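Local coordinates for pyridoxamine 5'-phosphate oxidase-related, FMN-binding protein (Mycobacterium smegmatis, PDB 6ECI), which binds flavin-adenine dinucleotide and probably sequesters it, helping to protect mycobacteria against hypoxic and oxidative stress, at residues E75-V89 with W114-R128. Sequence-based numbering, arbitrary orientation.
Sequences EQGWSVIVRGVARTV and WVRVLPTQITGRRFR. With FAD (flavin-adenine dinucleotide), chain C.
S79 and R125 form a hydrogen-bonded antiparallel pair, and both side chains reach the FAD. Strand 77-88 pairs antiparallel with 114-119 and with 121-127, and all three belong to the curled antiparallel sheet of the split-barrel flavin-binding fold of this family. FAD lies on the face that carries S79, I81, T123, R125 and F127.

The adenine is read from both strands. S79 OG donates to FAD N1A at 2.8 Å, and T123 OG1 donates to FAD N3A at 3.0 Å. With chi1 at 69° and 56°, both hydroxyls stand between their own backbone N and carbonyl carbon. I81 packs CG1 and CD1 against FAD C2A. R125 bends at chi2 (-75°), which lays its guanidinium over the adenine, with FAD C8A above the centre of one face. Its NH2 donates to FAD O1A at 2.8 Å, and its NH1 donates to FAD O1P. One arginine thus covers the base and grips both phosphates. The F127 ring lies with one face on the isoalloxazine, offset over FAD C9A. G77 has no side chain, and the flavin methyl C7M comes close to its backbone.

The second subunit completes the site, and its P36 packs on S79. R83 NH1 is hydrogen-bonded to S32 O of the second subunit.

On the opposite face, V80, V82 and I122 form an apolar patch. I122 CD1 bridges V80 CG1 and V82 CG2, touching the latter at 3.6 Å. V82 CG1 meets P119 CB, and A86 CB meets V115 CG1. Past the corner at T120, R116 NE forms a salt bridge to D94 OD1, outside the two segments.

The register slips by one at a classic beta bulge, where T120 and Q121 both face R83. There R83 O accepts from T120 N and, at 3.0 Å, from Q121 N.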
loop_
_atom_site.group_PDB
_atom_site.type_symbol
_atom_site.label_atom_id
_atom_site.label_comp_id
_atom_site.label_asym_id
_atom_site.label_seq_id
_atom_site.Cartn_x
_atom_site.Cartn_y
_atom_site.Cartn_z
ATOM N N GLU B 75 -14.032 9.513 10.736
ATOM C CA GLU B 75 -15.209 9.601 9.879
ATOM C C GLU B 75 -14.920 9.139 8.452
ATOM O O GLU B 75 -15.537 8.185 7.974
ATOM C CB GLU B 75 -15.759 11.032 9.891
ATOM C CG GLU B 75 -16.345 11.439 11.236
ATOM C CD GLU B 75 -17.102 12.751 11.176
ATOM O OE1 GLU B 75 -18.117 12.883 11.892
ATOM O OE2 GLU B 75 -16.682 13.652 10.420
ATOM N N GLN B 76 -13.983 9.787 7.764
ATOM C CA GLN B 76 -13.780 9.534 6.345
ATOM C C GLN B 76 -12.310 9.280 6.035
ATOM O O GLN B 76 -11.426 9.434 6.882
ATOM C CB GLN B 76 -14.293 10.704 5.497
ATOM C CG GLN B 76 -15.770 10.633 5.167
ATOM C CD GLN B 76 -16.216 11.778 4.282
ATOM O OE1 GLN B 76 -15.894 12.936 4.542
ATOM N NE2 GLN B 76 -16.958 11.460 3.227
ATOM N N GLY B 77 -12.063 8.888 4.786
ATOM C CA GLY B 77 -10.718 8.675 4.296
ATOM C C GLY B 77 -10.668 8.898 2.801
ATOM O O GLY B 77 -11.693 9.079 2.140
ATOM N N TRP B 78 -9.446 8.891 2.272
ATOM C CA TRP B 78 -9.207 9.069 0.849
ATOM C C TRP B 78 -8.052 8.172 0.435
ATOM O O TRP B 78 -7.270 7.713 1.271
ATOM C CB TRP B 78 -8.884 10.531 0.500
ATOM C CG TRP B 78 -7.646 11.020 1.188
ATOM C CD1 TRP B 78 -7.581 11.691 2.370
ATOM C CD2 TRP B 78 -6.291 10.852 0.747
ATOM N NE1 TRP B 78 -6.274 11.959 2.691
ATOM C CE2 TRP B 78 -5.463 11.452 1.711
ATOM C CE3 TRP B 78 -5.700 10.256 -0.372
ATOM C CZ2 TRP B 78 -4.074 11.475 1.592
ATOM C CZ3 TRP B 78 -4.323 10.275 -0.486
ATOM C CH2 TRP B 78 -3.525 10.882 0.489
ATOM N N SER B 79 -7.942 7.935 -0.870
ATOM C CA SER B 79 -6.791 7.235 -1.413
ATOM C C SER B 79 -6.562 7.699 -2.841
ATOM O O SER B 79 -7.497 8.104 -3.536
ATOM C CB SER B 79 -6.969 5.716 -1.372
ATOM O OG SER B 79 -7.957 5.294 -2.290
ATOM N N VAL B 80 -5.303 7.640 -3.267
ATOM C CA VAL B 80 -4.894 8.032 -4.610
ATOM C C VAL B 80 -4.060 6.901 -5.193
ATOM O O VAL B 80 -3.182 6.360 -4.512
ATOM C CB VAL B 80 -4.097 9.353 -4.598
ATOM C CG1 VAL B 80 -3.494 9.635 -5.962
ATOM C CG2 VAL B 80 -4.988 10.503 -4.166
ATOM N N ILE B 81 -4.345 6.535 -6.442
ATOM C CA ILE B 81 -3.597 5.510 -7.160
ATOM C C ILE B 81 -3.036 6.124 -8.434
ATOM O O ILE B 81 -3.778 6.726 -9.220
ATOM C CB ILE B 81 -4.469 4.283 -7.485
ATOM C CG1 ILE B 81 -5.024 3.662 -6.205
ATOM C CG2 ILE B 81 -3.663 3.248 -8.249
ATOM C CD1 ILE B 81 -5.993 2.531 -6.454
ATOM N N VAL B 82 -1.732 5.966 -8.640
ATOM C CA VAL B 82 -1.041 6.471 -9.819
ATOM C C VAL B 82 -0.552 5.279 -10.630
ATOM O O VAL B 82 0.221 4.452 -10.127
ATOM C CB VAL B 82 0.131 7.392 -9.442
ATOM C CG1 VAL B 82 0.994 7.684 -10.662
ATOM C CG2 VAL B 82 -0.382 8.679 -8.824
ATOM N N ARG B 83 -1.007 5.183 -11.875
ATOM C CA ARG B 83 -0.451 4.243 -12.840
ATOM C C ARG B 83 0.563 4.977 -13.702
ATOM O O ARG B 83 0.245 6.017 -14.288
ATOM C CB ARG B 83 -1.539 3.626 -13.723
ATOM C CG ARG B 83 -2.639 2.916 -12.961
ATOM C CD ARG B 83 -3.195 1.733 -13.748
ATOM N NE ARG B 83 -4.408 1.197 -13.132
ATOM C CZ ARG B 83 -4.493 0.013 -12.527
ATOM N NH1 ARG B 83 -3.437 -0.788 -12.457
ATOM N NH2 ARG B 83 -5.646 -0.373 -11.997
ATOM N N GLY B 84 1.773 4.444 -13.774
ATOM C CA GLY B 84 2.795 5.079 -14.572
ATOM C C GLY B 84 4.008 4.198 -14.751
ATOM O O GLY B 84 3.962 2.987 -14.521
ATOM N N VAL B 85 5.102 4.828 -15.174
ATOM C CA VAL B 85 6.371 4.152 -15.402
ATOM C C VAL B 85 7.417 4.763 -14.482
ATOM O O VAL B 85 7.477 5.987 -14.324
ATOM C CB VAL B 85 6.816 4.253 -16.876
ATOM C CG1 VAL B 85 8.070 3.426 -17.106
ATOM C CG2 VAL B 85 5.696 3.801 -17.799
ATOM N N ALA B 86 8.233 3.907 -13.872
ATOM C CA ALA B 86 9.314 4.352 -13.005
ATOM C C ALA B 86 10.567 4.565 -13.845
ATOM O O ALA B 86 11.031 3.641 -14.522
ATOM C CB ALA B 86 9.578 3.339 -11.891
ATOM N N ARG B 87 11.109 5.776 -13.801
ATOM C CA ARG B 87 12.294 6.133 -14.562
ATOM C C ARG B 87 13.299 6.787 -13.628
ATOM O O ARG B 87 12.932 7.625 -12.799
ATOM C CB ARG B 87 11.939 7.080 -15.719
ATOM C CG ARG B 87 10.860 6.542 -16.658
ATOM C CD ARG B 87 11.433 6.126 -18.007
ATOM N NE ARG B 87 11.476 4.677 -18.198
ATOM C CZ ARG B 87 10.762 4.015 -19.104
ATOM N NH1 ARG B 87 9.932 4.664 -19.908
ATOM N NH2 ARG B 87 10.874 2.698 -19.203
ATOM N N THR B 88 14.563 6.396 -13.751
ATOM C CA THR B 88 15.592 6.998 -12.920
ATOM C C THR B 88 15.880 8.424 -13.379
ATOM O O THR B 88 15.613 8.809 -14.521
ATOM C CB THR B 88 16.879 6.171 -12.949
ATOM O OG1 THR B 88 17.563 6.393 -14.187
ATOM C CG2 THR B 88 16.570 4.697 -12.807
ATOM N N VAL B 89 16.435 9.211 -12.464
ATOM C CA VAL B 89 16.752 10.610 -12.718
ATOM C C VAL B 89 18.157 10.675 -13.310
ATOM O O VAL B 89 19.148 10.452 -12.611
ATOM C CB VAL B 89 16.638 11.441 -11.436
ATOM C CG1 VAL B 89 17.235 12.819 -11.635
ATOM C CG2 VAL B 89 15.180 11.536 -11.007
ATOM N N TRP B 114 17.850 8.304 -7.566
ATOM C CA TRP B 114 16.558 8.965 -7.645
ATOM C C TRP B 114 15.699 8.315 -8.721
ATOM O O TRP B 114 16.162 8.080 -9.840
ATOM C CB TRP B 114 16.731 10.451 -7.949
ATOM C CG TRP B 114 17.522 11.207 -6.930
ATOM C CD1 TRP B 114 18.852 11.509 -6.981
ATOM C CD2 TRP B 114 17.030 11.765 -5.708
ATOM N NE1 TRP B 114 19.219 12.220 -5.864
ATOM C CE2 TRP B 114 18.118 12.389 -5.065
ATOM C CE3 TRP B 114 15.775 11.795 -5.093
ATOM C CZ2 TRP B 114 17.989 13.034 -3.838
ATOM C CZ3 TRP B 114 15.649 12.436 -3.875
ATOM C CH2 TRP B 114 16.749 13.048 -3.260
ATOM N N VAL B 115 14.447 8.029 -8.379
ATOM C CA VAL B 115 13.480 7.458 -9.307
ATOM C C VAL B 115 12.211 8.295 -9.244
ATOM O O VAL B 115 11.833 8.788 -8.174
ATOM C CB VAL B 115 13.178 5.980 -8.976
ATOM C CG1 VAL B 115 12.285 5.358 -10.041
ATOM C CG2 VAL B 115 14.466 5.188 -8.824
ATOM N N ARG B 116 11.560 8.469 -10.391
ATOM C CA ARG B 116 10.275 9.148 -10.474
ATOM C C ARG B 116 9.261 8.233 -11.139
ATOM O O ARG B 116 9.574 7.561 -12.126
ATOM C CB ARG B 116 10.361 10.453 -11.270
ATOM C CG ARG B 116 11.096 11.590 -10.590
ATOM C CD ARG B 116 10.965 12.863 -11.415
ATOM N NE ARG B 116 11.981 13.855 -11.079
ATOM C CZ ARG B 116 11.856 14.765 -10.118
ATOM N NH1 ARG B 116 10.751 14.819 -9.382
ATOM N NH2 ARG B 116 12.839 15.626 -9.893
ATOM N N VAL B 117 8.049 8.210 -10.600
ATOM C CA VAL B 117 6.930 7.543 -11.253
ATOM C C VAL B 117 6.270 8.576 -12.158
ATOM O O VAL B 117 5.580 9.480 -11.681
ATOM C CB VAL B 117 5.937 6.966 -10.239
ATOM C CG1 VAL B 117 4.769 6.312 -10.962
ATOM C CG2 VAL B 117 6.627 5.964 -9.338
ATOM N N LEU B 118 6.508 8.463 -13.463
ATOM C CA LEU B 118 5.897 9.377 -14.417
ATOM C C LEU B 118 4.475 8.907 -14.694
ATOM O O LEU B 118 4.276 7.825 -15.259
ATOM C CB LEU B 118 6.715 9.449 -15.706
ATOM C CG LEU B 118 8.192 9.811 -15.528
ATOM C CD1 LEU B 118 8.838 10.088 -16.874
ATOM C CD2 LEU B 118 8.358 11.002 -14.591
ATOM N N PRO B 119 3.467 9.688 -14.320
ATOM C CA PRO B 119 2.097 9.171 -14.335
ATOM C C PRO B 119 1.542 9.040 -15.743
ATOM O O PRO B 119 1.721 9.916 -16.592
ATOM C CB PRO B 119 1.318 10.214 -13.527
ATOM C CG PRO B 119 2.067 11.472 -13.758
ATOM C CD PRO B 119 3.523 11.090 -13.875
ATOM N N THR B 120 0.870 7.917 -15.979
ATOM C CA THR B 120 0.020 7.732 -17.144
ATOM C C THR B 120 -1.457 7.889 -16.804
ATOM O O THR B 120 -2.272 8.118 -17.705
ATOM C CB THR B 120 0.290 6.350 -17.767
ATOM O OG1 THR B 120 0.654 6.508 -19.144
ATOM C CG2 THR B 120 -0.921 5.414 -17.650
ATOM N N GLN B 121 -1.800 7.816 -15.519
ATOM C CA GLN B 121 -3.164 7.961 -15.034
ATOM C C GLN B 121 -3.108 8.157 -13.525
ATOM O O GLN B 121 -2.311 7.508 -12.845
ATOM C CB GLN B 121 -4.007 6.731 -15.390
ATOM C CG GLN B 121 -5.424 6.742 -14.842
ATOM C CD GLN B 121 -6.156 5.437 -15.109
ATOM O OE1 GLN B 121 -5.666 4.357 -14.773
ATOM N NE2 GLN B 121 -7.333 5.531 -15.719
ATOM N N ILE B 122 -3.937 9.062 -13.012
ATOM C CA ILE B 122 -4.091 9.245 -11.573
ATOM C C ILE B 122 -5.579 9.293 -11.256
ATOM O O ILE B 122 -6.347 9.957 -11.960
ATOM C CB ILE B 122 -3.374 10.510 -11.058
ATOM C CG1 ILE B 122 -3.485 10.603 -9.534
ATOM C CG2 ILE B 122 -3.919 11.772 -11.719
ATOM C CD1 ILE B 122 -2.506 11.574 -8.900
ATOM N N THR B 123 -5.987 8.561 -10.221
ATOM C CA THR B 123 -7.373 8.537 -9.776
ATOM C C THR B 123 -7.398 8.613 -8.258
ATOM O O THR B 123 -6.408 8.316 -7.587
ATOM C CB THR B 123 -8.115 7.279 -10.251
ATOM O OG1 THR B 123 -7.406 6.113 -9.820
ATOM C CG2 THR B 123 -8.236 7.262 -11.768
ATOM N N GLY B 124 -8.543 9.012 -7.724
ATOM C CA GLY B 124 -8.683 9.179 -6.288
ATOM C C GLY B 124 -10.119 9.021 -5.852
ATOM O O GLY B 124 -11.054 9.383 -6.576
ATOM N N ARG B 125 -10.297 8.480 -4.650
ATOM C CA ARG B 125 -11.619 8.229 -4.101
ATOM C C ARG B 125 -11.702 8.764 -2.682
ATOM O O ARG B 125 -10.711 8.797 -1.951
ATOM C CB ARG B 125 -11.960 6.734 -4.087
ATOM C CG ARG B 125 -12.036 6.091 -5.454
ATOM C CD ARG B 125 -13.302 6.464 -6.192
ATOM N NE ARG B 125 -13.390 5.746 -7.457
ATOM C CZ ARG B 125 -13.955 4.552 -7.593
ATOM N NH1 ARG B 125 -14.486 3.949 -6.538
ATOM N NH2 ARG B 125 -13.990 3.963 -8.781
ATOM N N ARG B 126 -12.902 9.185 -2.306
ATOM C CA ARG B 126 -13.237 9.490 -0.926
ATOM C C ARG B 126 -14.188 8.412 -0.425
ATOM O O ARG B 126 -15.083 7.980 -1.157
ATOM C CB ARG B 126 -13.867 10.881 -0.812
ATOM C CG ARG B 126 -14.134 11.340 0.608
ATOM C CD ARG B 126 -14.523 12.809 0.638
ATOM N NE ARG B 126 -15.829 13.039 0.025
ATOM C CZ ARG B 126 -16.182 14.166 -0.588
ATOM N NH1 ARG B 126 -15.327 15.178 -0.668
ATOM N NH2 ARG B 126 -17.392 14.283 -1.118
ATOM N N PHE B 127 -13.978 7.957 0.808
ATOM C CA PHE B 127 -14.750 6.866 1.391
ATOM C C PHE B 127 -15.230 7.279 2.776
ATOM O O PHE B 127 -14.549 8.031 3.476
ATOM C CB PHE B 127 -13.907 5.591 1.463
ATOM C CG PHE B 127 -14.711 4.333 1.555
ATOM C CD1 PHE B 127 -15.260 3.768 0.423
ATOM C CD2 PHE B 127 -14.896 3.700 2.772
ATOM C CE1 PHE B 127 -15.996 2.604 0.501
ATOM C CE2 PHE B 127 -15.629 2.534 2.856
ATOM C CZ PHE B 127 -16.180 1.985 1.719
ATOM N N ARG B 128 -16.409 6.784 3.174
ATOM C CA ARG B 128 -17.072 7.280 4.376
ATOM C C ARG B 128 -17.183 6.255 5.499
ATOM O O ARG B 128 -17.018 6.634 6.654
ATOM C CB ARG B 128 -18.470 7.826 4.003
ATOM C CG ARG B 128 -19.646 7.747 5.009
ATOM C CD ARG B 128 -19.479 8.572 6.296
ATOM N NE ARG B 128 -18.927 7.718 7.341
ATOM C CZ ARG B 128 -18.832 8.012 8.635
ATOM N NH1 ARG B 128 -19.237 9.183 9.104
ATOM N NH2 ARG B 128 -18.313 7.110 9.460
HETATM P PA FAD C . -14.343 0.724 -10.088
HETATM O O1A FAD C . -15.261 1.887 -10.168
HETATM O O2A FAD C . -14.713 -0.469 -10.972
HETATM O O5B FAD C . -12.854 1.150 -10.385
HETATM C C5B FAD C . -12.506 1.879 -11.581
HETATM C C4B FAD C . -11.122 2.454 -11.411
HETATM O O4B FAD C . -11.145 3.448 -10.368
HETATM C C3B FAD C . -10.054 1.461 -10.974
HETATM O O3B FAD C . -9.496 0.772 -12.087
HETATM C C2B FAD C . -9.023 2.364 -10.293
HETATM O O2B FAD C . -8.072 2.891 -11.210
HETATM C C1B FAD C . -9.897 3.475 -9.697
HETATM N N9A FAD C . -10.136 3.331 -8.266
HETATM C C8A FAD C . -11.062 2.527 -7.652
HETATM N N7A FAD C . -11.046 2.590 -6.342
HETATM C C5A FAD C . -10.027 3.504 -6.074
HETATM C C6A FAD C . -9.508 4.010 -4.870
HETATM N N6A FAD C . -9.949 3.667 -3.659
HETATM N N1A FAD C . -8.499 4.909 -4.959
HETATM C C2A FAD C . -8.056 5.263 -6.167
HETATM N N3A FAD C . -8.465 4.847 -7.365
HETATM C C4A FAD C . -9.468 3.960 -7.249
HETATM N N1 FAD C . -14.050 -0.729 0.109
HETATM C C2 FAD C . -14.537 -1.774 0.839
HETATM O O2 FAD C . -15.194 -2.679 0.315
HETATM N N3 FAD C . -14.295 -1.831 2.199
HETATM C C4 FAD C . -13.582 -0.909 2.938
HETATM O O4 FAD C . -13.432 -1.067 4.149
HETATM C C4X FAD C . -13.070 0.198 2.152
HETATM N N5 FAD C . -12.384 1.121 2.768
HETATM C C5X FAD C . -11.896 2.177 2.015
HETATM C C6 FAD C . -11.163 3.174 2.656
HETATM C C7 FAD C . -10.651 4.255 1.945
HETATM C C7M FAD C . -9.862 5.312 2.671
HETATM C C8 FAD C . -10.876 4.344 0.561
HETATM C C8M FAD C . -10.340 5.502 -0.236
HETATM C C9 FAD C . -11.609 3.351 -0.083
HETATM C C9A FAD C . -12.118 2.274 0.633
HETATM N N10 FAD C . -12.870 1.255 0.013
HETATM C C10 FAD C . -13.357 0.199 0.742
HETATM C "C1'" FAD C . -13.124 1.283 -1.432
HETATM C "C2'" FAD C . -12.166 0.389 -2.213
HETATM O "O2'" FAD C . -10.817 0.678 -1.847
HETATM C "C3'" FAD C . -12.345 0.635 -3.711
HETATM O "O3'" FAD C . -12.474 2.033 -3.938
HETATM C "C4'" FAD C . -13.552 -0.078 -4.319
HETATM O "O4'" FAD C . -13.537 -1.454 -3.934
HETATM C "C5'" FAD C . -13.590 0.045 -5.827
HETATM O "O5'" FAD C . -14.808 -0.551 -6.317
HETATM P P FAD C . -15.490 -0.036 -7.638
HETATM O O1P FAD C . -16.140 1.323 -7.364
HETATM O O2P FAD C . -16.376 -1.075 -8.212
HETATM O O3P FAD C . -14.252 0.207 -8.593
HETATM O O HOH W 1 -5.113 5.156 -11.011
#